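Local coordinates for protein putative polyketide cyclase (Acidithiobacillus ferrooxidans, PDB 3F9S) that probably cyclises polyketide-like substrates, as a lyase-class member of the SnoaL-like polyketide cyclase family within the NTF2 superfamily, at residues A[16-21]-A[25-30]; A[44-49]-A[61-66]; A[6-11]-A[82-87]; A[11-16]-A[75-80]; A[86-91]-A[128-133]. One frame throughout, in Å; residues are numbered along the deposited sequence.

Contact 1. Residues A[16-21]-A[25-30]; sequences TREVWS and IEASDK
Glu18 OE1 is gripped twice. Lys30 NZ forms a salt bridge to Glu18 OE1 at 2.7 Å, and the hydroxyl of Tyr31 hydrogen-bonds to the same oxygen. The ammonium comes in on the syn side of the carboxylate, 22° out of its plane, and also lies near Glu18 OE2. The Glu18 chain runs straight beyond CG, while Lys30 bends at chi3 (-70°), and the two side chains meet at about a right angle. Ala27 CB lies 3.7 Å from Glu18 OE1. Val19 packs next to it: Val19 CG2 is 4.0 Å from Ala27 CB and 3.6 Å from Ser28 N. Both Val19 methyls also lean on Ser28 OG. Ser28 OG is itself engaged, donating to Ile25 O at 2.6 Å in the carbonyl plane. Val19 CG1 also lies over one face of the Trp20 ring, toward its border. With an alanine at Glu18, the Lys30 ammonium and the Tyr31 hydroxyl would probably lose their shared acceptor. The end of helix 8-21 thus meets the 3-10 turn 25-27 and the short helix that follows through an ion pair beside apolar methyls, with the serine hydroxyl satisfied by its own turn.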
# COMPACT_ATOMS: atom_id res chain seq x y z
N THR A 16 3.22 2.49 16.71
CA THR A 16 4.20 2.20 15.68
C THR A 16 5.59 2.38 16.24
O THR A 16 6.46 1.54 16.02
CB THR A 16 3.98 3.11 14.44
OG1 THR A 16 2.67 2.84 13.90
CG2 THR A 16 5.03 2.86 13.37
N ARG A 17 5.76 3.45 17.00
CA ARG A 17 7.04 3.72 17.62
C ARG A 17 7.42 2.62 18.61
O ARG A 17 8.49 2.01 18.49
CB ARG A 17 7.03 5.08 18.30
CG ARG A 17 8.37 5.48 18.83
CD ARG A 17 8.32 6.81 19.49
NE ARG A 17 9.60 7.12 20.12
CZ ARG A 17 9.84 8.18 20.89
NH1 ARG A 17 8.90 9.09 21.16
NH2 ARG A 17 11.06 8.33 21.40
N GLU A 18 6.55 2.39 19.58
CA GLU A 18 6.85 1.45 20.66
C GLU A 18 6.96 0.00 20.24
O GLU A 18 7.95 -0.67 20.56
CB GLU A 18 5.81 1.57 21.77
CG GLU A 18 5.86 2.88 22.49
CD GLU A 18 4.82 3.02 23.58
OE1 GLU A 18 3.89 2.19 23.69
OE2 GLU A 18 4.93 4.01 24.34
N VAL A 19 5.94 -0.47 19.55
CA VAL A 19 5.91 -1.88 19.17
C VAL A 19 6.80 -2.18 17.98
O VAL A 19 7.65 -3.06 18.05
CB VAL A 19 4.48 -2.35 18.87
CG1 VAL A 19 4.48 -3.81 18.36
CG2 VAL A 19 3.61 -2.20 20.10
N TRP A 20 6.64 -1.41 16.91
CA TRP A 20 7.26 -1.75 15.63
C TRP A 20 8.63 -1.20 15.39
O TRP A 20 9.43 -1.87 14.73
CB TRP A 20 6.31 -1.41 14.49
CG TRP A 20 5.23 -2.39 14.51
CD1 TRP A 20 4.01 -2.26 15.09
CD2 TRP A 20 5.32 -3.75 14.04
NE1 TRP A 20 3.31 -3.43 14.97
CE2 TRP A 20 4.08 -4.36 14.33
CE3 TRP A 20 6.31 -4.49 13.38
CZ2 TRP A 20 3.80 -5.69 13.97
CZ3 TRP A 20 6.05 -5.81 13.05
CH2 TRP A 20 4.80 -6.40 13.34
N SER A 21 8.87 0.03 15.82
CA SER A 21 10.18 0.63 15.65
C SER A 21 11.11 0.30 16.80
O SER A 21 12.30 0.12 16.56
CB SER A 21 10.08 2.14 15.46
OG SER A 21 9.34 2.44 14.28
N ILE A 25 7.44 -5.29 22.43
CA ILE A 25 6.40 -6.25 22.03
C ILE A 25 5.21 -6.21 22.98
O ILE A 25 4.07 -6.20 22.54
CB ILE A 25 6.92 -7.72 21.97
CG1 ILE A 25 8.18 -7.88 21.12
CG2 ILE A 25 5.84 -8.63 21.42
CD1 ILE A 25 8.06 -7.38 19.72
N GLU A 26 5.50 -6.17 24.28
CA GLU A 26 4.48 -6.16 25.33
C GLU A 26 3.62 -4.90 25.34
O GLU A 26 2.49 -4.96 25.82
CB GLU A 26 5.10 -6.48 26.69
CG GLU A 26 5.85 -7.84 26.73
CD GLU A 26 4.99 -9.01 26.25
OE1 GLU A 26 3.87 -9.13 26.76
OE2 GLU A 26 5.42 -9.79 25.35
N ALA A 27 4.11 -3.80 24.77
CA ALA A 27 3.30 -2.58 24.60
C ALA A 27 2.07 -2.84 23.72
O ALA A 27 1.13 -2.05 23.77
CB ALA A 27 4.11 -1.44 24.04
N SER A 28 2.09 -3.90 22.91
CA SER A 28 0.91 -4.35 22.15
C SER A 28 -0.33 -4.48 23.03
O SER A 28 -1.43 -4.24 22.56
CB SER A 28 1.17 -5.71 21.51
OG SER A 28 2.30 -5.64 20.67
N ASP A 29 -0.15 -4.86 24.29
CA ASP A 29 -1.24 -4.93 25.25
C ASP A 29 -2.05 -3.64 25.37
O ASP A 29 -3.22 -3.70 25.68
CB ASP A 29 -0.74 -5.31 26.64
CG ASP A 29 -0.19 -6.72 26.72
OD1 ASP A 29 -0.30 -7.49 25.75
OD2 ASP A 29 0.37 -7.04 27.78
N LYS A 30 -1.41 -2.49 25.18
CA LYS A 30 -2.07 -1.19 25.27
C LYS A 30 -2.84 -0.82 24.02
O LYS A 30 -3.71 0.04 24.09
CB LYS A 30 -1.04 -0.09 25.49
CG LYS A 30 -0.17 -0.24 26.71
CD LYS A 30 0.76 0.95 26.91
CE LYS A 30 1.86 1.02 25.85
NZ LYS A 30 2.84 2.10 26.13

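Contact 2. Residues A[44-49]-A[61-66]; sequences DPWEGR and KTLRAA
Trp46 has its CG set opposite the carbonyl carbon (chi1 -64°), which swings the six-membered end of the indole toward helix 53-66. Leu63 has a similar first torsion (chi1 -77°), and its two methyls spread between Trp46 and Asp44. Trp46 CZ3 lies 3.5 Å from Leu63 CD1, the two side chains running alongside in opposite senses. Trp46 CH2 is 3.6 Å from Thr62 CB, and Thr62 CG2 comes up in the plane of the ring at its edge. Pro45 CB lies over one indole face, toward its border. The other leucine methyl, Leu63 CD2, is 3.9 Å from Asp44 OD2. Both carboxylate oxygens are in use. Trp46 N donates to Asp44 OD1 at 2.9 Å, from the anti side, and Asp44 OD2 makes a salt bridge with Arg59. Replacing Asp44 by leucine would take away both bonds, and the Arg59 guanidinium would probably be left without this mate. A glycerol about 4 Å from the Leu63 side chain is probably from the crystallisation liquor, though it may mark a pocket. Asp44 OD1 closes an Asx turn within a type I beta turn from Asp44 to Glu47, which overlaps a type II turn from Trp46 to Arg49.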
# COMPACT_ATOMS: atom_id res chain seq x y z
N ASP A 44 2.17 -12.16 4.10
CA ASP A 44 2.25 -12.25 5.54
C ASP A 44 1.75 -13.64 5.92
O ASP A 44 0.68 -14.04 5.48
CB ASP A 44 1.42 -11.19 6.25
CG ASP A 44 1.76 -11.10 7.70
OD1 ASP A 44 1.14 -11.85 8.44
OD2 ASP A 44 2.71 -10.37 8.06
N PRO A 45 2.53 -14.38 6.72
CA PRO A 45 2.08 -15.71 7.14
C PRO A 45 0.73 -15.73 7.87
O PRO A 45 0.01 -16.72 7.80
CB PRO A 45 3.19 -16.18 8.07
CG PRO A 45 4.35 -15.40 7.72
CD PRO A 45 3.87 -14.07 7.27
N TRP A 46 0.38 -14.62 8.52
CA TRP A 46 -0.88 -14.46 9.26
C TRP A 46 -2.00 -13.83 8.44
O TRP A 46 -3.06 -13.54 8.98
CB TRP A 46 -0.63 -13.61 10.52
CG TRP A 46 0.28 -14.28 11.49
CD1 TRP A 46 -0.10 -15.07 12.52
CD2 TRP A 46 1.72 -14.28 11.49
NE1 TRP A 46 0.99 -15.54 13.19
CE2 TRP A 46 2.13 -15.08 12.58
CE3 TRP A 46 2.71 -13.69 10.68
CZ2 TRP A 46 3.48 -15.30 12.89
CZ3 TRP A 46 4.05 -13.92 10.99
CH2 TRP A 46 4.41 -14.71 12.09
N GLU A 47 -1.78 -13.59 7.14
CA GLU A 47 -2.81 -12.98 6.32
C GLU A 47 -4.11 -13.78 6.39
O GLU A 47 -4.11 -15.00 6.31
CB GLU A 47 -2.39 -12.85 4.88
CG GLU A 47 -3.28 -11.89 4.12
CD GLU A 47 -2.87 -11.79 2.69
OE1 GLU A 47 -2.52 -12.83 2.10
OE2 GLU A 47 -2.92 -10.67 2.17
N GLY A 48 -5.20 -13.05 6.61
CA GLY A 48 -6.51 -13.62 6.75
C GLY A 48 -6.82 -14.14 8.14
O GLY A 48 -7.96 -14.50 8.38
N ARG A 49 -5.85 -14.16 9.05
CA ARG A 49 -6.06 -14.74 10.36
C ARG A 49 -6.56 -13.72 11.36
O ARG A 49 -6.21 -12.55 11.29
CB ARG A 49 -4.79 -15.37 10.92
CG ARG A 49 -4.27 -16.56 10.13
CD ARG A 49 -3.15 -17.23 10.91
NE ARG A 49 -3.61 -17.71 12.22
CZ ARG A 49 -2.83 -18.06 13.25
NH1 ARG A 49 -1.49 -18.01 13.18
NH2 ARG A 49 -3.40 -18.47 14.38
N LYS A 61 7.04 -10.52 17.07
CA LYS A 61 8.33 -11.14 17.37
C LYS A 61 8.98 -11.70 16.11
O LYS A 61 10.18 -11.53 15.92
CB LYS A 61 8.21 -12.23 18.42
CG LYS A 61 7.81 -11.75 19.82
CD LYS A 61 7.60 -12.97 20.72
CE LYS A 61 6.75 -12.65 21.94
NZ LYS A 61 6.55 -13.89 22.76
N THR A 62 8.19 -12.36 15.26
CA THR A 62 8.71 -12.94 14.02
C THR A 62 9.18 -11.88 13.04
O THR A 62 10.28 -11.96 12.53
CB THR A 62 7.67 -13.83 13.35
OG1 THR A 62 7.58 -15.00 14.14
CG2 THR A 62 8.08 -14.27 11.96
N LEU A 63 8.31 -10.91 12.80
CA LEU A 63 8.64 -9.83 11.88
C LEU A 63 9.79 -8.97 12.40
O LEU A 63 10.68 -8.59 11.63
CB LEU A 63 7.41 -8.99 11.58
CG LEU A 63 6.38 -9.55 10.61
CD1 LEU A 63 5.96 -10.98 10.85
CD2 LEU A 63 5.15 -8.63 10.62
N ARG A 64 9.80 -8.67 13.70
CA ARG A 64 10.88 -7.87 14.28
C ARG A 64 12.21 -8.62 14.19
O ARG A 64 13.21 -8.02 13.84
CB ARG A 64 10.59 -7.42 15.72
CG ARG A 64 9.56 -6.26 15.83
CD ARG A 64 10.19 -4.88 15.62
NE ARG A 64 11.27 -4.69 16.59
CZ ARG A 64 12.20 -3.74 16.58
NH1 ARG A 64 12.25 -2.83 15.62
NH2 ARG A 64 13.11 -3.71 17.55
N ALA A 65 12.20 -9.93 14.46
CA ALA A 65 13.41 -10.74 14.40
C ALA A 65 14.12 -10.73 13.04
O ALA A 65 15.33 -10.84 12.99
CB ALA A 65 13.11 -12.18 14.81
N ALA A 66 13.37 -10.63 11.95
CA ALA A 66 13.93 -10.56 10.60
C ALA A 66 14.83 -9.33 10.40
O ALA A 66 15.88 -9.42 9.76
CB ALA A 66 12.81 -10.56 9.57

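Contact 3. Residues A[6-11]-A[82-87]; sequences SKAKEI and DAVVMT
Apolar contact comes first: Val84 directs its two methyls at two neighbouring residues of the helix. Val84 CG2 meets Ala8 CB at 3.7 Å. Val84 CG1 lies 4.2 Å from Lys9 CG, on the aliphatic base of the lysine. The valine has CG1 opposite its backbone N (chi1 -177°), which leaves one methyl for each partner. The Lys9 chain is extended and passes Val84 at about a right angle. One turn further along the helix, Leu12 continues the patch and also touches Val84.

Polar contact is found at the far end of the lysine. Lys9 NZ hydrogen-bonds to Leu77 O and makes a salt bridge with Asp80 of the second subunit. The carbons of Lys9 therefore pack within one chain while its charge reaches the dimer interface. No hydrogen bond joins residues 6-11 to residues 82-87.

Backbone bonding holds each side in its own element. Lys7 is the N-cap residue of helix 8-21, and Ile11 N bonds to Lys7 O at 2.8 Å. The contact therefore lies on the first turn of that helix. The strand, in turn, is paired with strands 107-118 and 71-80 as its two neighbours in the sheet.

A helix packed on a curved sheet is characteristic of the NTF2 fold to which SnoaL-like proteins belong. Here Ala83 and Val85, whose side chains alternate with that of Val84, meet Phe78 of the second subunit.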
# COMPACT_ATOMS: atom_id res chain seq x y z
N SER A 6 -10.72 10.42 19.52
CA SER A 6 -10.05 11.65 19.09
C SER A 6 -8.52 11.52 18.95
O SER A 6 -7.89 12.34 18.29
CB SER A 6 -10.34 12.78 20.08
OG SER A 6 -9.79 12.50 21.35
N LYS A 7 -7.94 10.52 19.60
CA LYS A 7 -6.50 10.32 19.62
C LYS A 7 -5.96 9.22 18.72
O LYS A 7 -4.81 8.84 18.87
CB LYS A 7 -6.04 10.16 21.07
CG LYS A 7 -6.27 11.45 21.84
CD LYS A 7 -5.62 11.49 23.20
CE LYS A 7 -5.82 12.88 23.83
NZ LYS A 7 -5.27 14.00 23.03
N ALA A 8 -6.77 8.73 17.79
CA ALA A 8 -6.38 7.64 16.90
C ALA A 8 -5.02 7.85 16.24
O ALA A 8 -4.17 6.95 16.24
CB ALA A 8 -7.46 7.42 15.81
N LYS A 9 -4.79 9.04 15.70
CA LYS A 9 -3.49 9.29 15.03
C LYS A 9 -2.30 9.24 15.98
O LYS A 9 -1.24 8.64 15.66
CB LYS A 9 -3.50 10.62 14.28
CG LYS A 9 -4.40 10.55 13.07
CD LYS A 9 -4.28 11.80 12.27
CE LYS A 9 -5.24 11.85 11.09
NZ LYS A 9 -5.00 13.04 10.23
N GLU A 10 -2.48 9.84 17.15
CA GLU A 10 -1.45 9.85 18.19
C GLU A 10 -1.20 8.41 18.65
O GLU A 10 -0.06 8.01 18.85
CB GLU A 10 -1.83 10.80 19.33
CG GLU A 10 -1.69 12.28 18.92
CD GLU A 10 -2.50 13.25 19.77
OE1 GLU A 10 -3.75 13.20 19.73
OE2 GLU A 10 -1.90 14.13 20.44
N ILE A 11 -2.28 7.64 18.79
CA ILE A 11 -2.20 6.24 19.20
C ILE A 11 -1.38 5.43 18.21
O ILE A 11 -0.46 4.72 18.61
CB ILE A 11 -3.60 5.63 19.39
CG1 ILE A 11 -4.24 6.20 20.64
CG2 ILE A 11 -3.53 4.09 19.46
CD1 ILE A 11 -5.72 6.02 20.65
N ASP A 82 -13.88 4.52 11.19
CA ASP A 82 -13.20 3.61 12.11
C ASP A 82 -11.78 3.22 11.71
O ASP A 82 -11.22 2.28 12.29
CB ASP A 82 -14.06 2.34 12.32
CG ASP A 82 -14.18 1.42 11.08
OD1 ASP A 82 -13.82 1.81 9.94
OD2 ASP A 82 -14.68 0.29 11.24
N ALA A 83 -11.21 3.92 10.74
CA ALA A 83 -9.91 3.57 10.20
C ALA A 83 -8.98 4.77 10.15
O ALA A 83 -9.41 5.91 10.03
CB ALA A 83 -10.05 2.98 8.83
N VAL A 84 -7.70 4.46 10.25
CA VAL A 84 -6.65 5.43 10.01
C VAL A 84 -5.66 4.73 9.12
O VAL A 84 -5.14 3.69 9.47
CB VAL A 84 -5.97 5.95 11.26
CG1 VAL A 84 -4.93 7.02 10.86
CG2 VAL A 84 -7.01 6.54 12.23
N VAL A 85 -5.44 5.30 7.95
CA VAL A 85 -4.44 4.79 7.02
C VAL A 85 -3.12 5.48 7.36
O VAL A 85 -3.09 6.70 7.50
CB VAL A 85 -4.78 5.07 5.57
CG1 VAL A 85 -3.71 4.39 4.67
CG2 VAL A 85 -6.18 4.55 5.19
N MSE A 86 -2.05 4.70 7.49
CA MSE A 86 -0.73 5.20 7.78
C MSE A 86 0.12 4.84 6.58
O MSE A 86 0.15 3.68 6.17
CB MSE A 86 -0.17 4.48 9.00
CG MSE A 86 1.16 4.98 9.46
SE MSE A 86 1.58 3.66 10.87
CE MSE A 86 2.38 2.24 9.99
N THR A 87 0.74 5.84 5.98
CA THR A 87 1.74 5.61 4.95
C THR A 87 3.04 5.77 5.69
O THR A 87 3.15 6.58 6.62
CB THR A 87 1.63 6.57 3.79
OG1 THR A 87 1.60 7.90 4.26
CG2 THR A 87 0.35 6.27 3.00

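Contact 4. Residues A[11-16]-A[75-80]; sequences ILTQFT and QGLFAD
Leu12 presents two things: a methyl to Leu77 across the contact, and a flat carbonyl group that is gripped on both faces. Thr16 N reaches Leu12 O from one face of the carbonyl plane at 2.8 Å. Thr16 OG1 donates to the same oxygen from the opposite face at 2.7 Å, tilted 35° from the plane. The nearby ring of Phe15, on the same helix, meets Tyr31 edge to face.

Leu77 carries the whole of the strand side. Leu12 CD1 lies 3.9 Å from Leu77 CD2, and the two leucines run alongside each other in opposite directions. The other methyl, Leu77 CD1, is 3.5 Å from Thr13 OG1. Leu77 has its CG opposite the carbonyl carbon (chi1 -71°), and its branched end parts over the helix, one methyl to each neighbour. The Thr13 hydroxyl spends its hydrogen bond on Lys9 O, one turn back. The methyl of Leu77 therefore meets a hydroxyl that is already engaged.

This is helix 8-21 lying against strand 71-80, the outermost strand of the mixed sheet on this side, in the helix-on-sheet layout of the NTF2 fold. A classic beta bulge lies in the strand just before Leu77, where Gln75 and Gly76 both face Thr87. Gly76 has no side chain, and a CB at that place would run into the ring of Phe78.

The strand's far end belongs to the dimer. Ala79 N bonds to Asp80 OD2 of the second subunit.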
# COMPACT_ATOMS: atom_id res chain seq x y z
N ILE A 11 -2.28 7.64 18.79
CA ILE A 11 -2.20 6.24 19.20
C ILE A 11 -1.38 5.43 18.21
O ILE A 11 -0.46 4.72 18.61
CB ILE A 11 -3.60 5.63 19.39
CG1 ILE A 11 -4.24 6.20 20.64
CG2 ILE A 11 -3.53 4.09 19.46
CD1 ILE A 11 -5.72 6.02 20.65
N LEU A 12 -1.69 5.55 16.92
CA LEU A 12 -0.93 4.83 15.87
C LEU A 12 0.51 5.22 15.86
O LEU A 12 1.38 4.37 15.71
CB LEU A 12 -1.45 5.10 14.46
CG LEU A 12 -2.61 4.29 13.92
CD1 LEU A 12 -2.80 4.60 12.41
CD2 LEU A 12 -2.40 2.80 14.16
N THR A 13 0.75 6.51 16.00
CA THR A 13 2.09 7.03 16.05
C THR A 13 2.86 6.39 17.21
O THR A 13 3.95 5.87 16.97
CB THR A 13 2.13 8.55 16.13
OG1 THR A 13 1.37 9.10 15.05
CG2 THR A 13 3.59 9.06 16.06
N GLN A 14 2.29 6.36 18.41
CA GLN A 14 2.97 5.80 19.60
C GLN A 14 3.14 4.29 19.46
O GLN A 14 4.21 3.75 19.74
CB GLN A 14 2.22 6.10 20.90
CG GLN A 14 3.10 5.94 22.15
CD GLN A 14 2.36 6.02 23.49
OE1 GLN A 14 1.19 5.66 23.60
NE2 GLN A 14 3.08 6.45 24.52
N PHE A 15 2.06 3.63 19.06
CA PHE A 15 2.05 2.19 18.81
C PHE A 15 3.14 1.77 17.83
O PHE A 15 3.90 0.85 18.11
CB PHE A 15 0.67 1.81 18.27
CG PHE A 15 0.65 0.58 17.41
CD1 PHE A 15 0.83 -0.69 17.94
CD2 PHE A 15 0.42 0.71 16.05
CE1 PHE A 15 0.77 -1.81 17.10
CE2 PHE A 15 0.37 -0.38 15.24
CZ PHE A 15 0.55 -1.63 15.75
N THR A 16 3.22 2.49 16.71
CA THR A 16 4.20 2.20 15.68
C THR A 16 5.59 2.38 16.24
O THR A 16 6.46 1.54 16.02
CB THR A 16 3.98 3.11 14.44
OG1 THR A 16 2.67 2.84 13.90
CG2 THR A 16 5.03 2.86 13.37
N GLN A 75 4.69 8.73 7.31
CA GLN A 75 4.63 9.80 6.34
C GLN A 75 3.31 10.52 6.44
O GLN A 75 3.29 11.74 6.48
CB GLN A 75 4.83 9.27 4.93
CG GLN A 75 6.17 8.60 4.77
CD GLN A 75 7.32 9.50 5.09
OE1 GLN A 75 7.98 9.35 6.13
NE2 GLN A 75 7.53 10.49 4.25
N GLY A 76 2.21 9.79 6.41
CA GLY A 76 0.90 10.39 6.49
C GLY A 76 -0.02 9.55 7.31
O GLY A 76 0.16 8.33 7.42
N LEU A 77 -1.01 10.20 7.92
CA LEU A 77 -2.06 9.52 8.68
C LEU A 77 -3.34 10.09 8.13
O LEU A 77 -3.50 11.30 8.12
CB LEU A 77 -1.96 9.78 10.17
CG LEU A 77 -0.79 9.09 10.85
CD1 LEU A 77 -0.66 9.57 12.27
CD2 LEU A 77 -0.92 7.58 10.80
N PHE A 78 -4.22 9.21 7.64
CA PHE A 78 -5.45 9.60 6.98
C PHE A 78 -6.58 8.90 7.71
O PHE A 78 -6.75 7.70 7.56
CB PHE A 78 -5.37 9.22 5.51
CG PHE A 78 -4.13 9.70 4.86
CD1 PHE A 78 -4.06 10.97 4.31
CD2 PHE A 78 -2.99 8.88 4.82
CE1 PHE A 78 -2.87 11.42 3.71
CE2 PHE A 78 -1.82 9.34 4.24
CZ PHE A 78 -1.77 10.59 3.69
N ALA A 79 -7.32 9.65 8.53
CA ALA A 79 -8.36 9.12 9.40
C ALA A 79 -9.70 9.25 8.70
O ALA A 79 -10.02 10.31 8.18
CB ALA A 79 -8.42 9.87 10.75
N ASP A 80 -10.46 8.17 8.65
CA ASP A 80 -11.80 8.22 8.09
C ASP A 80 -12.59 7.13 8.75
O ASP A 80 -12.26 5.96 8.62
CB ASP A 80 -11.77 8.02 6.58
CG ASP A 80 -13.13 8.16 5.94
OD1 ASP A 80 -14.16 8.23 6.64
OD2 ASP A 80 -13.17 8.27 4.71

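Contact 5. Residues A[86-91]-A[128-133]; sequences MTWLWT and QITDRL
Contacts at the ring edge carry the meeting of Trp88 with Gln128 and Thr130. Trp88 CH2 lies 3.5 Å from Thr130 CG2, and Trp88 CZ2 is 3.7 Å from Thr130 CG2 as well. Gln128 OE1 approaches the same rim, 3.8 Å from Trp88 CZ2. Both partners stay near the plane of the indole, not over its faces. The Gln128 amide is turned 72° against the ring. In Trp88, CG sits between the backbone N and the carbonyl carbon (chi1 45°), which brings the far end of the indole nearer to strand 122-130.

Strand 107-118 lies between the two strands in the sheet, so the contact reaches over one strand on what is probably the concave face of the NTF2-type sheet. The turn into helix 132-142 follows, where Asp131 makes a salt bridge with Arg132 of the second subunit.

Hydrogen bonding passes through the bridging strand. Trp88 NE1 and Gln128 OE1 both bond to the hydroxyl of Thr114, which fixes the ring and the amide to one atom. Gln128 NE2 bonds to Asp41 and to a glycerol, probably from the crystallisation liquor, though it may mark a pocket.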
# COMPACT_ATOMS: atom_id res chain seq x y z
N MSE A 86 -2.05 4.70 7.49
CA MSE A 86 -0.73 5.20 7.78
C MSE A 86 0.12 4.84 6.58
O MSE A 86 0.15 3.68 6.17
CB MSE A 86 -0.17 4.48 9.00
CG MSE A 86 1.16 4.98 9.46
SE MSE A 86 1.58 3.66 10.87
CE MSE A 86 2.38 2.24 9.99
N THR A 87 0.74 5.84 5.98
CA THR A 87 1.74 5.61 4.95
C THR A 87 3.04 5.77 5.69
O THR A 87 3.15 6.58 6.62
CB THR A 87 1.63 6.57 3.79
OG1 THR A 87 1.60 7.90 4.26
CG2 THR A 87 0.35 6.27 3.00
N TRP A 88 4.05 5.01 5.26
CA TRP A 88 5.31 4.99 5.96
C TRP A 88 6.46 4.55 5.10
O TRP A 88 6.28 3.91 4.06
CB TRP A 88 5.22 4.07 7.17
CG TRP A 88 4.56 2.75 6.91
CD1 TRP A 88 3.27 2.48 7.07
CD2 TRP A 88 5.17 1.54 6.47
NE1 TRP A 88 2.99 1.18 6.74
CE2 TRP A 88 4.15 0.57 6.36
CE3 TRP A 88 6.47 1.19 6.12
CZ2 TRP A 88 4.39 -0.74 5.98
CZ3 TRP A 88 6.73 -0.12 5.71
CH2 TRP A 88 5.68 -1.07 5.64
N LEU A 89 7.63 4.98 5.54
CA LEU A 89 8.91 4.55 5.04
C LEU A 89 9.43 3.68 6.15
O LEU A 89 8.98 3.74 7.30
CB LEU A 89 9.82 5.73 4.80
CG LEU A 89 9.24 6.73 3.81
CD1 LEU A 89 10.22 7.87 3.66
CD2 LEU A 89 8.88 6.15 2.46
N TRP A 90 10.43 2.89 5.81
CA TRP A 90 10.96 1.91 6.72
C TRP A 90 12.39 1.71 6.38
O TRP A 90 12.77 1.77 5.20
CB TRP A 90 10.18 0.65 6.45
CG TRP A 90 10.51 -0.55 7.20
CD1 TRP A 90 9.93 -0.95 8.34
CD2 TRP A 90 11.44 -1.57 6.83
NE1 TRP A 90 10.41 -2.16 8.73
CE2 TRP A 90 11.35 -2.57 7.82
CE3 TRP A 90 12.31 -1.76 5.75
CZ2 TRP A 90 12.11 -3.73 7.76
CZ3 TRP A 90 13.06 -2.91 5.69
CH2 TRP A 90 12.98 -3.87 6.70
N THR A 91 13.21 1.56 7.41
CA THR A 91 14.61 1.32 7.23
C THR A 91 14.98 0.25 8.22
O THR A 91 14.40 0.17 9.30
CB THR A 91 15.43 2.59 7.51
OG1 THR A 91 15.20 3.01 8.86
CG2 THR A 91 15.01 3.71 6.55
N GLN A 128 -2.80 -3.95 4.52
CA GLN A 128 -1.50 -3.39 4.25
C GLN A 128 -0.92 -3.79 2.91
O GLN A 128 -1.18 -4.86 2.41
CB GLN A 128 -0.56 -3.86 5.34
CG GLN A 128 0.89 -3.53 5.19
CD GLN A 128 1.57 -3.71 6.50
OE1 GLN A 128 1.50 -2.82 7.32
NE2 GLN A 128 2.15 -4.88 6.74
N ILE A 129 -0.16 -2.87 2.33
CA ILE A 129 0.63 -3.19 1.15
C ILE A 129 1.99 -2.57 1.46
O ILE A 129 2.05 -1.46 1.96
CB ILE A 129 0.07 -2.56 -0.15
CG1 ILE A 129 -1.40 -2.87 -0.32
CG2 ILE A 129 0.92 -3.03 -1.36
CD1 ILE A 129 -1.71 -4.29 -0.65
N THR A 130 3.05 -3.30 1.15
CA THR A 130 4.39 -2.81 1.36
C THR A 130 5.18 -3.07 0.09
O THR A 130 4.84 -3.96 -0.69
CB THR A 130 5.08 -3.56 2.51
OG1 THR A 130 5.35 -4.89 2.10
CG2 THR A 130 4.20 -3.64 3.76
N ASP A 131 6.27 -2.33 -0.07
CA ASP A 131 7.14 -2.47 -1.23
C ASP A 131 8.12 -3.64 -1.04
O ASP A 131 9.33 -3.46 -0.91
CB ASP A 131 7.88 -1.17 -1.50
CG ASP A 131 8.71 -1.22 -2.75
OD1 ASP A 131 8.44 -2.07 -3.63
OD2 ASP A 131 9.63 -0.38 -2.84
N ARG A 132 7.57 -4.85 -1.06
CA ARG A 132 8.39 -6.03 -0.90
C ARG A 132 9.32 -6.25 -2.08
O ARG A 132 10.43 -6.76 -1.90
CB ARG A 132 7.54 -7.27 -0.73
CG ARG A 132 6.68 -7.25 0.50
CD ARG A 132 6.07 -8.57 0.66
NE ARG A 132 5.15 -8.81 -0.46
CZ ARG A 132 4.75 -10.01 -0.86
NH1 ARG A 132 5.15 -11.13 -0.27
NH2 ARG A 132 3.91 -10.08 -1.87
N LEU A 133 8.89 -5.86 -3.29
CA LEU A 133 9.72 -6.04 -4.47
C LEU A 133 11.00 -5.19 -4.35
O LEU A 133 12.09 -5.67 -4.68
CB LEU A 133 8.99 -5.73 -5.77
CG LEU A 133 9.81 -5.99 -7.03
CD1 LEU A 133 10.28 -7.47 -7.09
CD2 LEU A 133 9.02 -5.63 -8.26

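Contacts 1, 3 and 4 follow helix 8-21 along its length: contact 3 at its start, contact 4 in the middle, contact 1 at its end. The centres of contacts 3 and 4 are about 4 Å apart, and their strands, 83-93 and 71-80, are neighbours in the sheet. There the helix packs on the sheet. Contact 5 uses the later part of strand 83-93, its centre about 17 Å from that of contact 3. Contact 2 joins the loop 44-49 to helix 53-66 and touches contact 1 where Leu63 meets Trp20. Along the chain, contacts 1 and 2 fall between the two segments of contacts 3 and 4. Contacts 1, 2 and 4 close before contact 5 opens. Contacts 3, 4 and 5 also touch the second subunit.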